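Long-range contact in 3-carboxy-cis,cis-muconate cycloisomerase (Pseudomonas putida, PDB 1RE5), which is a mainly helical, homotetrameric member of the fumarase/aspartase superfamily: residues R378-C391 with A404-L416. Numbering follows the deposited sequence.
Sequences RLGRDRAHHLLEQC and AVLGDEPQVSAEL
In the small helical C-terminal domain, Leu387 of helix 381-397 packs on the start of helix 410-415. Segments 381-391 and 410-415 of these helices run at 116° to each other, and their axes come within 11.1 Å at the closest approach. For Leu387, chi1 (-173°) sets CG anti to the backbone N, and chi2 (62°) turns CD1 to Glu409 and CD2 to Gln411 and Val412. CD2 lies against the aliphatic part of the helix, 3.6 Å from Val412 CG2, and also meets Gln411 CB. CD1 meets the Glu409 carboxylate carbon, CD, at 3.3 Å, the two side chains reaching toward each other across the contact. Glu409 is the N-cap of helix 410-415. The turn at its chi2 folds the carboxylate back toward Gln411 N, from which OE2 accepts a weak capping bond. Its backbone O takes both N and OG of Ser413, the OG approaching from above the carbonyl plane.

One turn beyond Leu387, Cys391 faces helix 402-407. SG sits 3.4 Å from Leu406 CD2, and CB lies 3.8 Å from Val405 CG1. At the other end, Leu379 CD2 lies against the aliphatic CG of Glu415. Leu416 CD2 lies over one face of the Arg378 guanidinium, toward its rim. Arg378 NE is 4.3 Å from Glu415 OE1, too far for a salt bridge. Arg378 NH2 forms a salt bridge with Glu420 OE2.

The contact lies about 50 Å from the centre of the chain, centre to centre. Val412 and Leu416 reach Leu375 of helix 368-378 and Leu421 of helix 418-424, while Leu388 turns to Val371 and Ser372 of helix 368-378.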
ATOM      1  N   ARG D 378     -16.206 -35.946  38.904  1.00 94.17           N
ATOM      2  CA  ARG D 378     -16.704 -37.300  39.170  1.00 95.46           C
ATOM      3  C   ARG D 378     -15.585 -38.198  39.709  1.00 96.42           C
ATOM      4  O   ARG D 378     -15.812 -39.035  40.583  1.00 96.86           O
ATOM      5  CB  ARG D 378     -17.260 -37.928  37.888  1.00 95.24           C
ATOM      6  CG  ARG D 378     -18.596 -37.392  37.439  1.00 94.34           C
ATOM      7  CD  ARG D 378     -19.701 -37.860  38.353  1.00 94.11           C
ATOM      8  NE  ARG D 378     -21.005 -37.634  37.744  1.00 94.22           N
ATOM      9  CZ  ARG D 378     -21.436 -36.448  37.331  1.00 94.02           C
ATOM     10  NH1 ARG D 378     -20.661 -35.378  37.467  1.00 93.92           N
ATOM     11  NH2 ARG D 378     -22.638 -36.332  36.779  1.00 93.84           N
ATOM     12  N   LEU D 379     -14.384 -38.026  39.163  1.00 97.06           N
ATOM     13  CA  LEU D 379     -13.215 -38.794  39.575  1.00 97.72           C
ATOM     14  C   LEU D 379     -12.120 -37.796  39.915  1.00 98.52           C
ATOM     15  O   LEU D 379     -12.408 -36.671  40.315  1.00 98.26           O
ATOM     16  CB  LEU D 379     -12.756 -39.712  38.436  1.00 97.33           C
ATOM     17  CG  LEU D 379     -13.776 -40.741  37.933  1.00 97.48           C
ATOM     18  CD1 LEU D 379     -13.210 -41.469  36.729  1.00 97.26           C
ATOM     19  CD2 LEU D 379     -14.114 -41.730  39.039  1.00 97.42           C
ATOM     20  N   GLY D 380     -10.866 -38.199  39.755  1.00100.09           N
ATOM     21  CA  GLY D 380      -9.771 -37.294  40.053  1.00102.15           C
ATOM     22  C   GLY D 380      -9.339 -36.517  38.825  1.00103.67           C
ATOM     23  O   GLY D 380      -9.160 -37.102  37.758  1.00103.93           O
ATOM     24  N   ARG D 381      -9.179 -35.203  38.963  1.00105.09           N
ATOM     25  CA  ARG D 381      -8.751 -34.373  37.840  1.00106.91           C
ATOM     26  C   ARG D 381      -7.479 -34.987  37.260  1.00107.94           C
ATOM     27  O   ARG D 381      -7.198 -34.861  36.068  1.00108.48           O
ATOM     28  CB  ARG D 381      -8.454 -32.943  38.307  1.00107.35           C
ATOM     29  CG  ARG D 381      -7.235 -32.830  39.218  1.00108.53           C
ATOM     30  CD  ARG D 381      -6.901 -31.380  39.545  1.00109.52           C
ATOM     31  NE  ARG D 381      -8.005 -30.703  40.223  1.00110.56           N
ATOM     32  CZ  ARG D 381      -7.962 -29.446  40.661  1.00110.68           C
ATOM     33  NH1 ARG D 381      -6.867 -28.716  40.497  1.00110.33           N
ATOM     34  NH2 ARG D 381      -9.019 -28.916  41.262  1.00110.14           N
ATOM     35  N   ASP D 382      -6.722 -35.658  38.123  1.00108.81           N
ATOM     36  CA  ASP D 382      -5.472 -36.303  37.745  1.00109.29           C
ATOM     37  C   ASP D 382      -5.733 -37.643  37.056  1.00109.44           C
ATOM     38  O   ASP D 382      -5.071 -37.984  36.073  1.00109.35           O
ATOM     39  CB  ASP D 382      -4.611 -36.505  38.998  1.00110.13           C
ATOM     40  CG  ASP D 382      -3.229 -37.047  38.683  1.00111.12           C
ATOM     41  OD1 ASP D 382      -3.134 -38.189  38.180  1.00111.73           O
ATOM     42  OD2 ASP D 382      -2.236 -36.330  38.942  1.00111.43           O
ATOM     43  N   ARG D 383      -6.700 -38.395  37.571  1.00109.83           N
ATOM     44  CA  ARG D 383      -7.046 -39.700  37.009  1.00109.93           C
ATOM     45  C   ARG D 383      -7.856 -39.551  35.723  1.00109.32           C
ATOM     46  O   ARG D 383      -7.657 -40.296  34.761  1.00109.06           O
ATOM     47  CB  ARG D 383      -7.849 -40.514  38.025  1.00110.79           C
ATOM     48  CG  ARG D 383      -8.186 -41.921  37.559  1.00112.20           C
ATOM     49  CD  ARG D 383      -9.196 -42.571  38.489  1.00113.70           C
ATOM     50  NE  ARG D 383      -9.537 -43.931  38.075  1.00114.88           N
ATOM     51  CZ  ARG D 383     -10.496 -44.665  38.635  1.00115.39           C
ATOM     52  NH1 ARG D 383     -11.219 -44.170  39.636  1.00115.39           N
ATOM     53  NH2 ARG D 383     -10.731 -45.896  38.199  1.00115.36           N
ATOM     54  N   ALA D 384      -8.771 -38.588  35.721  1.00108.68           N
ATOM     55  CA  ALA D 384      -9.618 -38.327  34.565  1.00108.06           C
ATOM     56  C   ALA D 384      -8.770 -37.957  33.353  1.00107.63           C
ATOM     57  O   ALA D 384      -9.047 -38.402  32.241  1.00107.71           O
ATOM     58  CB  ALA D 384     -10.602 -37.206  34.882  1.00107.94           C
ATOM     59  N   HIS D 385      -7.742 -37.143  33.572  1.00107.28           N
ATOM     60  CA  HIS D 385      -6.855 -36.718  32.491  1.00106.79           C
ATOM     61  C   HIS D 385      -6.306 -37.939  31.758  1.00105.76           C
ATOM     62  O   HIS D 385      -6.441 -38.062  30.540  1.00105.76           O
ATOM     63  CB  HIS D 385      -5.695 -35.888  33.050  1.00108.04           C
ATOM     64  CG  HIS D 385      -4.776 -35.343  31.999  1.00109.37           C
ATOM     65  ND1 HIS D 385      -5.190 -34.436  31.043  1.00109.55           N
ATOM     66  CD2 HIS D 385      -3.466 -35.580  31.749  1.00109.46           C
ATOM     67  CE1 HIS D 385      -4.173 -34.138  30.253  1.00109.39           C
ATOM     68  NE2 HIS D 385      -3.116 -34.819  30.660  1.00109.59           N
ATOM     69  N   HIS D 386      -5.683 -38.837  32.511  1.00104.65           N
ATOM     70  CA  HIS D 386      -5.125 -40.058  31.948  1.00103.35           C
ATOM     71  C   HIS D 386      -6.204 -40.838  31.200  1.00102.13           C
ATOM     72  O   HIS D 386      -6.071 -41.118  30.007  1.00101.83           O
ATOM     73  CB  HIS D 386      -4.554 -40.933  33.067  1.00104.18           C
ATOM     74  CG  HIS D 386      -4.230 -42.330  32.636  1.00105.18           C
ATOM     75  ND1 HIS D 386      -3.209 -42.622  31.758  1.00105.88           N
ATOM     76  CD2 HIS D 386      -4.813 -43.514  32.939  1.00105.21           C
ATOM     77  CE1 HIS D 386      -3.176 -43.925  31.539  1.00105.88           C
ATOM     78  NE2 HIS D 386      -4.140 -44.489  32.243  1.00105.63           N
ATOM     79  N   LEU D 387      -7.271 -41.178  31.917  1.00100.74           N
ATOM     80  CA  LEU D 387      -8.388 -41.943  31.365  1.00 99.27           C
ATOM     81  C   LEU D 387      -9.006 -41.360  30.085  1.00 97.99           C
ATOM     82  O   LEU D 387      -9.523 -42.105  29.248  1.00 97.93           O
ATOM     83  CB  LEU D 387      -9.476 -42.105  32.436  1.00 99.17           C
ATOM     84  CG  LEU D 387     -10.649 -43.026  32.089  1.00 99.80           C
ATOM     85  CD1 LEU D 387     -10.136 -44.444  31.854  1.00 99.32           C
ATOM     86  CD2 LEU D 387     -11.671 -43.003  33.218  1.00100.00           C
ATOM     87  N   LEU D 388      -8.953 -40.039  29.930  1.00 96.28           N
ATOM     88  CA  LEU D 388      -9.522 -39.392  28.753  1.00 94.06           C
ATOM     89  C   LEU D 388      -8.587 -39.479  27.552  1.00 93.00           C
ATOM     90  O   LEU D 388      -9.023 -39.778  26.446  1.00 92.67           O
ATOM     91  CB  LEU D 388      -9.853 -37.927  29.058  1.00 93.35           C
ATOM     92  CG  LEU D 388     -10.778 -37.200  28.074  1.00 92.40           C
ATOM     93  CD1 LEU D 388     -12.116 -37.922  27.972  1.00 91.38           C
ATOM     94  CD2 LEU D 388     -10.988 -35.775  28.548  1.00 92.26           C
ATOM     95  N   GLU D 389      -7.302 -39.215  27.761  1.00 91.91           N
ATOM     96  CA  GLU D 389      -6.352 -39.299  26.663  1.00 91.63           C
ATOM     97  C   GLU D 389      -6.356 -40.721  26.126  1.00 90.60           C
ATOM     98  O   GLU D 389      -6.168 -40.956  24.934  1.00 90.26           O
ATOM     99  CB  GLU D 389      -4.947 -38.952  27.139  1.00 92.89           C
ATOM    100  CG  GLU D 389      -4.790 -37.535  27.635  1.00 95.60           C
ATOM    101  CD  GLU D 389      -3.351 -37.214  27.998  1.00 96.97           C
ATOM    102  OE1 GLU D 389      -2.787 -37.912  28.875  1.00 97.37           O
ATOM    103  OE2 GLU D 389      -2.788 -36.267  27.403  1.00 97.44           O
ATOM    104  N   GLN D 390      -6.571 -41.670  27.028  1.00 89.76           N
ATOM    105  CA  GLN D 390      -6.596 -43.080  26.674  1.00 88.42           C
ATOM    106  C   GLN D 390      -7.777 -43.377  25.755  1.00 86.64           C
ATOM    107  O   GLN D 390      -7.632 -44.087  24.761  1.00 86.63           O
ATOM    108  CB  GLN D 390      -6.684 -43.923  27.949  1.00 89.90           C
ATOM    109  CG  GLN D 390      -6.679 -45.423  27.720  1.00 92.20           C
ATOM    110  CD  GLN D 390      -6.874 -46.203  29.009  1.00 93.62           C
ATOM    111  OE1 GLN D 390      -6.039 -46.144  29.916  1.00 94.19           O
ATOM    112  NE2 GLN D 390      -7.984 -46.933  29.101  1.00 93.86           N
ATOM    113  N   CYS D 391      -8.943 -42.828  26.087  1.00 84.42           N
ATOM    114  CA  CYS D 391     -10.146 -43.036  25.285  1.00 82.03           C
ATOM    115  C   CYS D 391     -10.048 -42.377  23.917  1.00 80.88           C
ATOM    116  O   CYS D 391     -10.581 -42.894  22.939  1.00 80.94           O
ATOM    117  CB  CYS D 391     -11.381 -42.492  26.007  1.00 81.72           C
ATOM    118  SG  CYS D 391     -12.051 -43.558  27.285  1.00 80.54           S
ATOM    119  N   ALA D 404     -18.857 -43.828  21.768  1.00 63.32           N
ATOM    120  CA  ALA D 404     -18.767 -45.276  21.897  1.00 62.68           C
ATOM    121  C   ALA D 404     -17.625 -45.667  22.820  1.00 62.92           C
ATOM    122  O   ALA D 404     -17.837 -46.330  23.830  1.00 63.19           O
ATOM    123  CB  ALA D 404     -18.563 -45.906  20.533  1.00 62.11           C
ATOM    124  N   VAL D 405     -16.413 -45.254  22.468  1.00 63.21           N
ATOM    125  CA  VAL D 405     -15.236 -45.570  23.265  1.00 63.43           C
ATOM    126  C   VAL D 405     -15.434 -45.306  24.757  1.00 65.14           C
ATOM    127  O   VAL D 405     -14.932 -46.064  25.589  1.00 66.04           O
ATOM    128  CB  VAL D 405     -14.020 -44.774  22.778  1.00 62.59           C
ATOM    129  CG1 VAL D 405     -12.791 -45.114  23.612  1.00 61.52           C
ATOM    130  CG2 VAL D 405     -13.777 -45.079  21.321  1.00 62.68           C
ATOM    131  N   LEU D 406     -16.159 -44.240  25.095  1.00 65.97           N
ATOM    132  CA  LEU D 406     -16.415 -43.892  26.496  1.00 66.56           C
ATOM    133  C   LEU D 406     -17.463 -44.805  27.130  1.00 68.03           C
ATOM    134  O   LEU D 406     -17.447 -45.041  28.339  1.00 67.09           O
ATOM    135  CB  LEU D 406     -16.879 -42.438  26.609  1.00 65.24           C
ATOM    136  CG  LEU D 406     -15.852 -41.345  26.319  1.00 63.85           C
ATOM    137  CD1 LEU D 406     -16.529 -39.986  26.371  1.00 62.96           C
ATOM    138  CD2 LEU D 406     -14.719 -41.426  27.324  1.00 63.24           C
ATOM    139  N   GLY D 407     -18.375 -45.312  26.306  1.00 70.20           N
ATOM    140  CA  GLY D 407     -19.413 -46.197  26.803  1.00 72.62           C
ATOM    141  C   GLY D 407     -18.850 -47.555  27.164  1.00 74.20           C
ATOM    142  O   GLY D 407     -19.395 -48.253  28.015  1.00 74.62           O
ATOM    143  N   ASP D 408     -17.752 -47.925  26.511  1.00 75.58           N
ATOM    144  CA  ASP D 408     -17.091 -49.201  26.744  1.00 77.29           C
ATOM    145  C   ASP D 408     -15.956 -49.034  27.754  1.00 79.03           C
ATOM    146  O   ASP D 408     -15.132 -49.929  27.942  1.00 79.50           O
ATOM    147  CB  ASP D 408     -16.537 -49.747  25.424  1.00 76.75           C
ATOM    148  CG  ASP D 408     -17.627 -50.017  24.400  1.00 76.12           C
ATOM    149  OD1 ASP D 408     -17.296 -50.340  23.238  1.00 76.17           O
ATOM    150  OD2 ASP D 408     -18.816 -49.908  24.760  1.00 74.61           O
ATOM    151  N   GLU D 409     -15.915 -47.875  28.399  1.00 80.75           N
ATOM    152  CA  GLU D 409     -14.885 -47.594  29.386  1.00 82.49           C
ATOM    153  C   GLU D 409     -15.447 -47.781  30.792  1.00 83.70           C
ATOM    154  O   GLU D 409     -16.235 -46.964  31.273  1.00 84.36           O
ATOM    155  CB  GLU D 409     -14.371 -46.164  29.209  1.00 82.82           C
ATOM    156  CG  GLU D 409     -13.469 -45.685  30.330  1.00 83.94           C
ATOM    157  CD  GLU D 409     -12.277 -46.585  30.540  1.00 84.03           C
ATOM    158  OE1 GLU D 409     -11.469 -46.729  29.601  1.00 83.88           O
ATOM    159  OE2 GLU D 409     -12.151 -47.148  31.647  1.00 85.09           O
ATOM    160  N   PRO D 410     -15.050 -48.870  31.468  1.00 84.65           N
ATOM    161  CA  PRO D 410     -15.505 -49.184  32.827  1.00 85.28           C
ATOM    162  C   PRO D 410     -15.596 -47.987  33.783  1.00 85.97           C
ATOM    163  O   PRO D 410     -16.676 -47.679  34.284  1.00 86.47           O
ATOM    164  CB  PRO D 410     -14.496 -50.229  33.281  1.00 85.14           C
ATOM    165  CG  PRO D 410     -14.260 -50.998  32.014  1.00 84.62           C
ATOM    166  CD  PRO D 410     -14.102 -49.894  30.986  1.00 84.55           C
ATOM    167  N   GLN D 411     -14.478 -47.311  34.033  1.00 86.36           N
ATOM    168  CA  GLN D 411     -14.487 -46.167  34.942  1.00 86.63           C
ATOM    169  C   GLN D 411     -15.458 -45.088  34.499  1.00 86.39           C
ATOM    170  O   GLN D 411     -16.149 -44.491  35.327  1.00 87.06           O
ATOM    171  CB  GLN D 411     -13.094 -45.550  35.072  1.00 87.52           C
ATOM    172  CG  GLN D 411     -12.058 -46.456  35.709  1.00 88.84           C
ATOM    173  CD  GLN D 411     -11.479 -47.463  34.733  1.00 89.77           C
ATOM    174  OE1 GLN D 411     -12.183 -48.345  34.232  1.00 89.53           O
ATOM    175  NE2 GLN D 411     -10.185 -47.331  34.449  1.00 90.41           N
ATOM    176  N   VAL D 412     -15.509 -44.836  33.195  1.00 85.55           N
ATOM    177  CA  VAL D 412     -16.398 -43.815  32.656  1.00 85.26           C
ATOM    178  C   VAL D 412     -17.872 -44.211  32.721  1.00 85.25           C
ATOM    179  O   VAL D 412     -18.704 -43.450  33.221  1.00 85.66           O
ATOM    180  CB  VAL D 412     -16.030 -43.472  31.196  1.00 85.18           C
ATOM    181  CG1 VAL D 412     -17.063 -42.514  30.609  1.00 84.71           C
ATOM    182  CG2 VAL D 412     -14.635 -42.851  31.149  1.00 84.27           C
ATOM    183  N   SER D 413     -18.197 -45.399  32.218  1.00 84.94           N
ATOM    184  CA  SER D 413     -19.576 -45.880  32.228  1.00 84.79           C
ATOM    185  C   SER D 413     -20.065 -46.201  33.645  1.00 84.85           C
ATOM    186  O   SER D 413     -21.260 -46.401  33.871  1.00 84.77           O
ATOM    187  CB  SER D 413     -19.702 -47.118  31.334  1.00 84.47           C
ATOM    188  OG  SER D 413     -18.773 -48.118  31.711  1.00 83.48           O
ATOM    189  N   ALA D 414     -19.134 -46.246  34.594  1.00 85.10           N
ATOM    190  CA  ALA D 414     -19.463 -46.526  35.991  1.00 85.02           C
ATOM    191  C   ALA D 414     -19.724 -45.222  36.733  1.00 85.09           C
ATOM    192  O   ALA D 414     -20.345 -45.214  37.793  1.00 85.26           O
ATOM    193  CB  ALA D 414     -18.325 -47.276  36.659  1.00 85.03           C
ATOM    194  N   GLU D 415     -19.237 -44.122  36.166  1.00 85.39           N
ATOM    195  CA  GLU D 415     -19.404 -42.793  36.748  1.00 85.04           C
ATOM    196  C   GLU D 415     -20.478 -41.967  36.045  1.00 84.50           C
ATOM    197  O   GLU D 415     -21.107 -41.104  36.661  1.00 84.60           O
ATOM    198  CB  GLU D 415     -18.076 -42.033  36.704  1.00 85.31           C
ATOM    199  CG  GLU D 415     -17.206 -42.262  37.916  1.00 86.80           C
ATOM    200  CD  GLU D 415     -17.908 -41.839  39.193  1.00 88.23           C
ATOM    201  OE1 GLU D 415     -18.414 -40.695  39.240  1.00 88.24           O
ATOM    202  OE2 GLU D 415     -17.955 -42.647  40.147  1.00 88.94           O
ATOM    203  N   LEU D 416     -20.680 -42.233  34.756  1.00 83.39           N
ATOM    204  CA  LEU D 416     -21.668 -41.509  33.966  1.00 81.72           C
ATOM    205  C   LEU D 416     -22.591 -42.467  33.231  1.00 80.61           C
ATOM    206  O   LEU D 416     -22.141 -43.371  32.531  1.00 80.11           O
ATOM    207  CB  LEU D 416     -20.963 -40.593  32.964  1.00 82.17           C
ATOM    208  CG  LEU D 416     -20.001 -39.565  33.571  1.00 82.53           C
ATOM    209  CD1 LEU D 416     -19.204 -38.891  32.468  1.00 83.02           C
ATOM    210  CD2 LEU D 416     -20.783 -38.539  34.375  1.00 82.36           C
TER